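Deseasin MCP-01 (Pseudoalteromonas sp., PDB 3VV3) cleaves peptide bonds as a serine protease of the subtilisin family and degrades collagen. Local coordinates at residues 15-18 with 19-22; 155-158 with 159-163; 204-207 with 208-211; 264-268 with 269-273. One frame throughout, in Å; residues are numbered along the deposited sequence.

Contact 1. Residues 15-18 with 19-22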
# COMPACT_ATOMS: atom_id res chain seq x y z
N LEU A 15 -3.27 9.40 -18.09
CA LEU A 15 -3.98 10.51 -18.72
C LEU A 15 -3.64 10.58 -20.21
O LEU A 15 -4.50 10.83 -21.07
CB LEU A 15 -3.63 11.85 -18.05
CG LEU A 15 -3.88 11.97 -16.54
CD1 LEU A 15 -3.56 13.38 -16.06
CD2 LEU A 15 -5.33 11.61 -16.22
N ASN A 16 -2.36 10.35 -20.50
CA ASN A 16 -1.88 10.37 -21.88
C ASN A 16 -0.69 9.42 -22.03
O ASN A 16 0.35 9.63 -21.41
CB ASN A 16 -1.49 11.79 -22.28
CG ASN A 16 -1.14 11.90 -23.75
OD1 ASN A 16 0.00 12.17 -24.12
ND2 ASN A 16 -2.14 11.70 -24.60
N ASN A 17 -0.87 8.39 -22.84
CA ASN A 17 0.13 7.35 -23.01
C ASN A 17 0.60 7.33 -24.47
O ASN A 17 -0.20 7.08 -25.37
CB ASN A 17 -0.49 5.99 -22.65
CG ASN A 17 0.54 4.89 -22.47
OD1 ASN A 17 1.72 5.04 -22.80
ND2 ASN A 17 0.08 3.76 -21.95
N GLU A 18 1.87 7.64 -24.68
CA GLU A 18 2.52 7.52 -25.99
C GLU A 18 3.58 6.43 -25.98
O GLU A 18 4.35 6.31 -26.88
CB GLU A 18 3.23 8.79 -26.39
CG GLU A 18 2.56 10.02 -25.91
CD GLU A 18 1.77 10.71 -26.97
OE1 GLU A 18 1.25 9.99 -27.80
OE2 GLU A 18 1.68 11.95 -26.94
N GLY A 19 3.52 5.61 -24.95
CA GLY A 19 4.51 4.56 -24.77
C GLY A 19 5.72 5.04 -23.99
O GLY A 19 6.71 4.31 -23.85
N GLN A 20 5.64 6.24 -23.44
CA GLN A 20 6.79 6.89 -22.82
C GLN A 20 7.21 6.30 -21.47
O GLN A 20 8.30 6.60 -20.98
CB GLN A 20 6.61 8.41 -22.71
CG GLN A 20 5.69 8.88 -21.58
CD GLN A 20 4.22 8.80 -21.92
OE1 GLN A 20 3.82 8.16 -22.89
NE2 GLN A 20 3.39 9.44 -21.10
N THR A 21 6.36 5.47 -20.87
CA THR A 21 6.75 4.77 -19.65
C THR A 21 7.01 3.29 -19.93
O THR A 21 7.09 2.48 -19.02
CB THR A 21 5.70 4.90 -18.51
OG1 THR A 21 4.54 4.13 -18.82
CG2 THR A 21 5.31 6.36 -18.31
N GLY A 22 7.14 2.96 -21.22
CA GLY A 22 7.46 1.60 -21.62
C GLY A 22 6.26 0.75 -21.94
O GLY A 22 6.38 -0.47 -22.11
O HOH W 1 3.84 3.96 -21.55

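Contact 2. Residues 155-158 with 159-163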
# COMPACT_ATOMS: atom_id res chain seq x y z
N TYR A 155 -21.30 12.56 6.76
CA TYR A 155 -20.87 13.96 6.66
C TYR A 155 -21.04 14.48 5.24
O TYR A 155 -21.57 15.57 5.02
CB TYR A 155 -19.41 14.11 7.10
CG TYR A 155 -18.78 15.47 6.84
CD1 TYR A 155 -19.04 16.55 7.68
CD2 TYR A 155 -17.89 15.66 5.78
CE1 TYR A 155 -18.46 17.79 7.46
CE2 TYR A 155 -17.30 16.91 5.56
CZ TYR A 155 -17.59 17.97 6.40
OH TYR A 155 -17.01 19.20 6.20
N MET A 156 -20.57 13.69 4.28
CA MET A 156 -20.65 14.06 2.87
C MET A 156 -22.11 14.17 2.42
O MET A 156 -22.47 15.08 1.67
CB MET A 156 -19.89 13.04 2.01
CG MET A 156 -18.40 12.94 2.33
SD MET A 156 -17.47 14.39 1.75
CE MET A 156 -15.81 13.92 2.25
N VAL A 157 -22.93 13.22 2.85
CA VAL A 157 -24.36 13.25 2.50
C VAL A 157 -25.00 14.49 3.11
O VAL A 157 -25.83 15.14 2.47
CB VAL A 157 -25.09 11.99 2.96
CG1 VAL A 157 -26.60 12.13 2.75
CG2 VAL A 157 -24.53 10.77 2.21
N GLY A 158 -24.60 14.83 4.33
CA GLY A 158 -25.05 16.06 4.97
C GLY A 158 -24.75 17.29 4.12
O GLY A 158 -25.60 18.16 3.94
N LEU A 159 -23.53 17.37 3.59
CA LEU A 159 -23.16 18.52 2.77
C LEU A 159 -24.06 18.60 1.53
O LEU A 159 -24.59 19.67 1.19
CB LEU A 159 -21.69 18.43 2.34
CG LEU A 159 -20.62 18.60 3.42
CD1 LEU A 159 -19.22 18.47 2.80
CD2 LEU A 159 -20.76 19.94 4.12
N LYS A 160 -24.24 17.46 0.87
CA LYS A 160 -25.05 17.39 -0.34
C LYS A 160 -26.50 17.78 -0.03
O LYS A 160 -27.10 18.57 -0.76
CB LYS A 160 -24.97 15.98 -0.94
CG LYS A 160 -25.98 15.69 -2.07
CD LYS A 160 -25.78 16.63 -3.24
CE LYS A 160 -26.69 16.27 -4.42
NZ LYS A 160 -28.14 16.32 -4.05
N ASN A 161 -27.07 17.23 1.03
CA ASN A 161 -28.44 17.56 1.40
C ASN A 161 -28.60 19.06 1.67
O ASN A 161 -29.66 19.63 1.41
CB ASN A 161 -28.90 16.76 2.62
CG ASN A 161 -29.12 15.29 2.32
OD1 ASN A 161 -29.18 14.86 1.16
ND2 ASN A 161 -29.25 14.49 3.38
N ALA A 162 -27.55 19.69 2.18
CA ALA A 162 -27.59 21.12 2.49
C ALA A 162 -27.40 21.99 1.25
O ALA A 162 -27.46 23.21 1.34
CB ALA A 162 -26.54 21.46 3.55
N GLY A 163 -27.16 21.37 0.11
CA GLY A 163 -27.06 22.11 -1.14
C GLY A 163 -25.67 22.18 -1.75
O GLY A 163 -25.49 22.82 -2.78

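Contact 3. Residues 204-207 with 208-211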
# COMPACT_ATOMS: atom_id res chain seq x y z
N ALA A 204 -5.51 -9.82 -6.27
CA ALA A 204 -5.50 -10.67 -7.46
C ALA A 204 -6.36 -11.93 -7.33
O ALA A 204 -5.92 -13.04 -7.64
CB ALA A 204 -4.06 -11.05 -7.84
N VAL A 205 -7.60 -11.74 -6.88
CA VAL A 205 -8.57 -12.83 -6.81
C VAL A 205 -9.94 -12.37 -7.33
O VAL A 205 -10.18 -11.17 -7.52
CB VAL A 205 -8.74 -13.38 -5.39
CG1 VAL A 205 -7.43 -14.04 -4.92
CG2 VAL A 205 -9.19 -12.28 -4.43
N ASP A 206 -10.81 -13.35 -7.53
CA ASP A 206 -12.16 -13.13 -8.05
C ASP A 206 -13.12 -12.72 -6.93
O ASP A 206 -13.40 -13.50 -6.02
CB ASP A 206 -12.62 -14.43 -8.72
CG ASP A 206 -14.08 -14.42 -9.12
OD1 ASP A 206 -14.69 -13.32 -9.19
OD2 ASP A 206 -14.63 -15.52 -9.37
N ASN A 207 -13.62 -11.48 -6.99
CA ASN A 207 -14.48 -10.94 -5.94
C ASN A 207 -15.89 -11.53 -5.95
O ASN A 207 -16.63 -11.38 -4.97
CB ASN A 207 -14.55 -9.41 -6.01
CG ASN A 207 -13.27 -8.74 -5.56
OD1 ASN A 207 -12.34 -9.40 -5.11
ND2 ASN A 207 -13.23 -7.41 -5.65
N ASP A 208 -16.26 -12.19 -7.04
CA ASP A 208 -17.55 -12.88 -7.07
C ASP A 208 -17.52 -14.09 -6.13
O ASP A 208 -18.55 -14.46 -5.57
CB ASP A 208 -17.92 -13.31 -8.50
CG ASP A 208 -18.38 -12.15 -9.36
OD1 ASP A 208 -18.01 -11.00 -9.06
OD2 ASP A 208 -19.12 -12.39 -10.34
N GLN A 209 -16.35 -14.69 -5.96
CA GLN A 209 -16.20 -15.83 -5.05
C GLN A 209 -15.65 -15.42 -3.69
O GLN A 209 -15.82 -16.13 -2.70
CB GLN A 209 -15.28 -16.88 -5.66
CG GLN A 209 -15.69 -17.34 -7.04
CD GLN A 209 -16.44 -18.65 -7.02
OE1 GLN A 209 -16.09 -19.56 -6.26
NE2 GLN A 209 -17.47 -18.76 -7.85
N ASN A 210 -14.96 -14.29 -3.67
CA ASN A 210 -14.28 -13.81 -2.48
C ASN A 210 -14.63 -12.34 -2.26
O ASN A 210 -13.86 -11.46 -2.65
CB ASN A 210 -12.76 -13.93 -2.67
CG ASN A 210 -12.34 -15.33 -3.10
OD1 ASN A 210 -12.20 -16.22 -2.27
ND2 ASN A 210 -12.12 -15.52 -4.41
N PRO A 211 -15.80 -12.07 -1.67
CA PRO A 211 -16.28 -10.68 -1.54
C PRO A 211 -15.31 -9.76 -0.80
O PRO A 211 -14.67 -10.16 0.17
CB PRO A 211 -17.58 -10.84 -0.75
CG PRO A 211 -18.05 -12.21 -1.10
CD PRO A 211 -16.80 -13.04 -1.18
O HOH W 2 -16.84 -16.61 -10.15

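Contact 4. Residues 264-268 with 269-273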
# COMPACT_ATOMS: atom_id res chain seq x y z
N ALA A 264 4.86 11.37 -5.64
CA ALA A 264 5.28 9.98 -5.51
C ALA A 264 4.46 9.08 -6.40
O ALA A 264 3.33 9.41 -6.78
CB ALA A 264 5.17 9.53 -4.06
N THR A 265 5.03 7.93 -6.74
CA THR A 265 4.37 6.96 -7.60
C THR A 265 3.89 5.78 -6.76
O THR A 265 4.69 5.15 -6.06
CB THR A 265 5.33 6.48 -8.71
OG1 THR A 265 5.69 7.60 -9.53
CG2 THR A 265 4.67 5.41 -9.58
N TYR A 266 2.59 5.52 -6.80
CA TYR A 266 1.96 4.41 -6.08
C TYR A 266 1.26 3.51 -7.09
O TYR A 266 0.86 3.96 -8.17
CB TYR A 266 0.87 4.89 -5.11
CG TYR A 266 1.28 5.70 -3.90
CD1 TYR A 266 2.55 6.23 -3.75
CD2 TYR A 266 0.35 5.95 -2.89
CE1 TYR A 266 2.89 6.98 -2.62
CE2 TYR A 266 0.67 6.69 -1.77
CZ TYR A 266 1.94 7.20 -1.64
OH TYR A 266 2.24 7.93 -0.51
N SER A 267 1.05 2.26 -6.72
CA SER A 267 0.25 1.36 -7.55
C SER A 267 -0.84 0.71 -6.72
O SER A 267 -0.62 0.34 -5.57
CB SER A 267 1.13 0.29 -8.19
OG SER A 267 2.17 0.87 -8.95
N GLY A 268 -2.03 0.58 -7.29
CA GLY A 268 -3.11 -0.13 -6.63
C GLY A 268 -4.45 0.20 -7.24
O GLY A 268 -4.58 1.14 -8.02
N THR A 269 -5.47 -0.58 -6.90
CA THR A 269 -6.82 -0.21 -7.27
C THR A 269 -7.20 1.13 -6.62
O THR A 269 -8.09 1.83 -7.10
CB THR A 269 -7.85 -1.30 -6.92
OG1 THR A 269 -7.69 -1.70 -5.55
CG2 THR A 269 -7.63 -2.52 -7.81
N SER A 270 -6.50 1.49 -5.54
CA SER A 270 -6.69 2.79 -4.89
C SER A 270 -6.33 3.95 -5.82
O SER A 270 -6.82 5.06 -5.63
CB SER A 270 -5.84 2.88 -3.62
OG SER A 270 -6.39 2.09 -2.59
N MET A 271 -5.48 3.69 -6.80
CA MET A 271 -5.07 4.71 -7.77
C MET A 271 -5.99 4.72 -8.99
O MET A 271 -6.14 5.74 -9.66
CB MET A 271 -3.61 4.46 -8.21
CG MET A 271 -2.54 4.84 -7.18
SD MET A 271 -2.53 3.83 -5.67
CE MET A 271 -3.13 5.04 -4.49
N ALA A 272 -6.59 3.57 -9.28
CA ALA A 272 -7.54 3.47 -10.38
C ALA A 272 -8.84 4.20 -10.03
O ALA A 272 -9.43 4.90 -10.86
CB ALA A 272 -7.84 1.99 -10.70
N THR A 273 -9.28 4.02 -8.79
CA THR A 273 -10.52 4.62 -8.30
C THR A 273 -10.63 6.13 -8.55
O THR A 273 -11.66 6.59 -9.08
CB THR A 273 -10.71 4.23 -6.81
OG1 THR A 273 -10.85 2.80 -6.74
CG2 THR A 273 -11.94 4.88 -6.20

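Contact 1. Residues 15-18 with 19-22
N16 and N17 are extended, and E18 leads into a type I beta turn, G19 to G22, closed by G22 N to G19 O at 3.0 Å. G19 has positive phi (88°), where a side chain would be jammed against the carbonyl O of E18. The loop lies at the surface, before helix 31-34.

From the turn, the side chain of Q20 folds back over the preceding loop. CG lies between its backbone N and carbonyl carbon (chi1 77°), and a bend at chi2 brings the amide beside the backbone of N16 and E18. Q20 NE2 gives a nearly straight bond to N16 O (3.1 Å, 171°), in the carbonyl plane. Q20 OE1 accepts E18 N at 2.7 Å. With both ends engaged, the amide cannot easily turn. NE2 also bonds D10 O. Cut back to an alanine here, the side chain would probably leave N16 O and E18 N without these partners and let the turn drift.

N17 forms an Asx turn: N17 OD1 accepts G19 N at 2.9 Å. Its ND2 bonds A27 O and S230 O, its N the calcium ligand D28. Water 1 donates to N17 OD1 and accepts from T21 N at 3.0 Å.

Contact 2. Residues 155-158 with 159-163
Y155 and L159 meet one helical turn apart near the end of helix 146-161. L159 can be followed outward atom by atom. L159 CB sits 3.5 Å from M156 O. CG is placed anti to the carbonyl carbon. L159 CG lies over one face of the Y155 ring, displaced toward the rim, and is 3.6 Å from Y155 O. The branch L159 CD1 then reaches the ring itself, with Y155 CE2 nearest at 3.7 Å and CZ and OH a little farther. The contact is apolar: a methyl group against the outer part of the ring. Y155 OH has its polar partner elsewhere, in D86, a ligand of a bound calcium ion. The ring also meets that of Y83 nearly at right angles.

A second pair follows on another face of the helix. V157 and N161 lie side by side and point the same way, with V157 CG1 3.6 Å from N161 ND2. M156 turns from this turn of helix toward strands 131-136 and 166-171, and touches V133, C135, L166 and L169. L159 also touches V133 and L166.

Backbone bonds link residues 155-158 to those four ahead. N161 N to V157 O is short and fairly straight (2.8 Å, 169°). A162 N to G158 O is more bent (142°). G163 N then bonds K160 O at 2.9 Å, and G163 takes positive phi (110°). This is a Schellman motif, ending a helix packed on the parallel sheet of the subtilisin-type alpha/beta fold.

Contact 3. Residues 204-207 with 208-211
V205 and D206 are extended; from N207 the chain bends round into 208-211, so that three N-H groups converge on D206 O. N210 N lies in the carbonyl plane, 2.9 Å from D206 O. N210 ND2, also 2.9 Å from D206 O, is tilted from that plane. Q209 N stands above it and is longer, at 3.2 Å from D206 O. Backbone and side chain of N210 thus hold one oxygen together.

The carboxylate of D206 forms an Asx turn at the start of the bend. With CG opposite the backbone N across the CA-CB bond (chi1 172°), the group swings over the following residues. D206 OD1 accepts D208 N at 2.9 Å, and the donor comes from above the carboxylate plane. D206 OD2 lies against Q209 CG at 3.1 Å. Water 2 joins the two side chains, donating to D206 OD2 and accepting from Q209 NE2. The carboxylates of D206 and D208 are close, which probably costs some energy. D208 turns its acid to S244 and T243, which bond its two oxygens. With a leucine in place of D206, D208 N and water 2 would probably be left without their acceptor, and the bend less firmly held.

Across the bend, N207 CA makes a CA-H...O contact of 3.4 Å with N210 O. N207 ND2 bonds A200 O.

The loop connects strands 195-199 and 222-228, adjacent in the parallel sheet. V205 and N207 bond the backbone of W240, and V205 packs on G176 of the second subunit.

Contact 4. Residues 264-268 with 269-273
Y266 and M271 meet where strand 262-266 passes through S267 and G268 into helix 269-284. In subtilisins the catalytic serine lies at the start of this helix. S270 probably has that role here, in a triad with H105 and D50; its OG makes a weak hydrogen bond to H105 NE2.

The two side chains cross at a slant. M271 reaches back from the first turn of the helix, its chain bent at chi2 and chi3, so that the thioether meets the root of the tyrosine. M271 SD lies 3.6 Å from Y266 CB. M271 CE comes up at the ring edge, near the ring plane, 3.9 Å from Y266 CD2. The ring face is used elsewhere: it stacks on H108. M271 SD also lies 3.7 Å from G268 N, so the sulfur rests on the bend as well as on the tyrosine. M271 also touches I254 of strand 254-258.

G268 is the N-cap residue. Its backbone angles would jam any side chain against S267 O, and a CB would also come close to M271 SD. G268 O receives M271 N at 3.0 Å from well above its carbonyl plane, and A272 N weakly. T269 has its OG1 bonded to G201 N.

In the first turn, T269 O takes two bonds from T273. T273 N and T273 OG1 reach T269 O from opposite faces of its plane, OG1 at 2.9 Å.

Overall arrangement
The four contacts follow one another along the chain without touching. Contact 1 lies in the loop before helix 31-34, close to a calcium site. Contact 2 ends helix 146-161, with its centre about 38 Å from that of contact 1, across the centre of the chain and near other calcium sites. Contact 3 lies in the loop between strands 195-199 and 222-228. Contact 4 opens helix 269-284, whose first residues pack on these same two strands. The centres of contacts 3 and 4 are about 19 Å apart, and both touch the second subunit. Contact 4 lies nearest the chain's centre and holds the probable catalytic serine; the other three lie farther out, 18 to 22 Å from it.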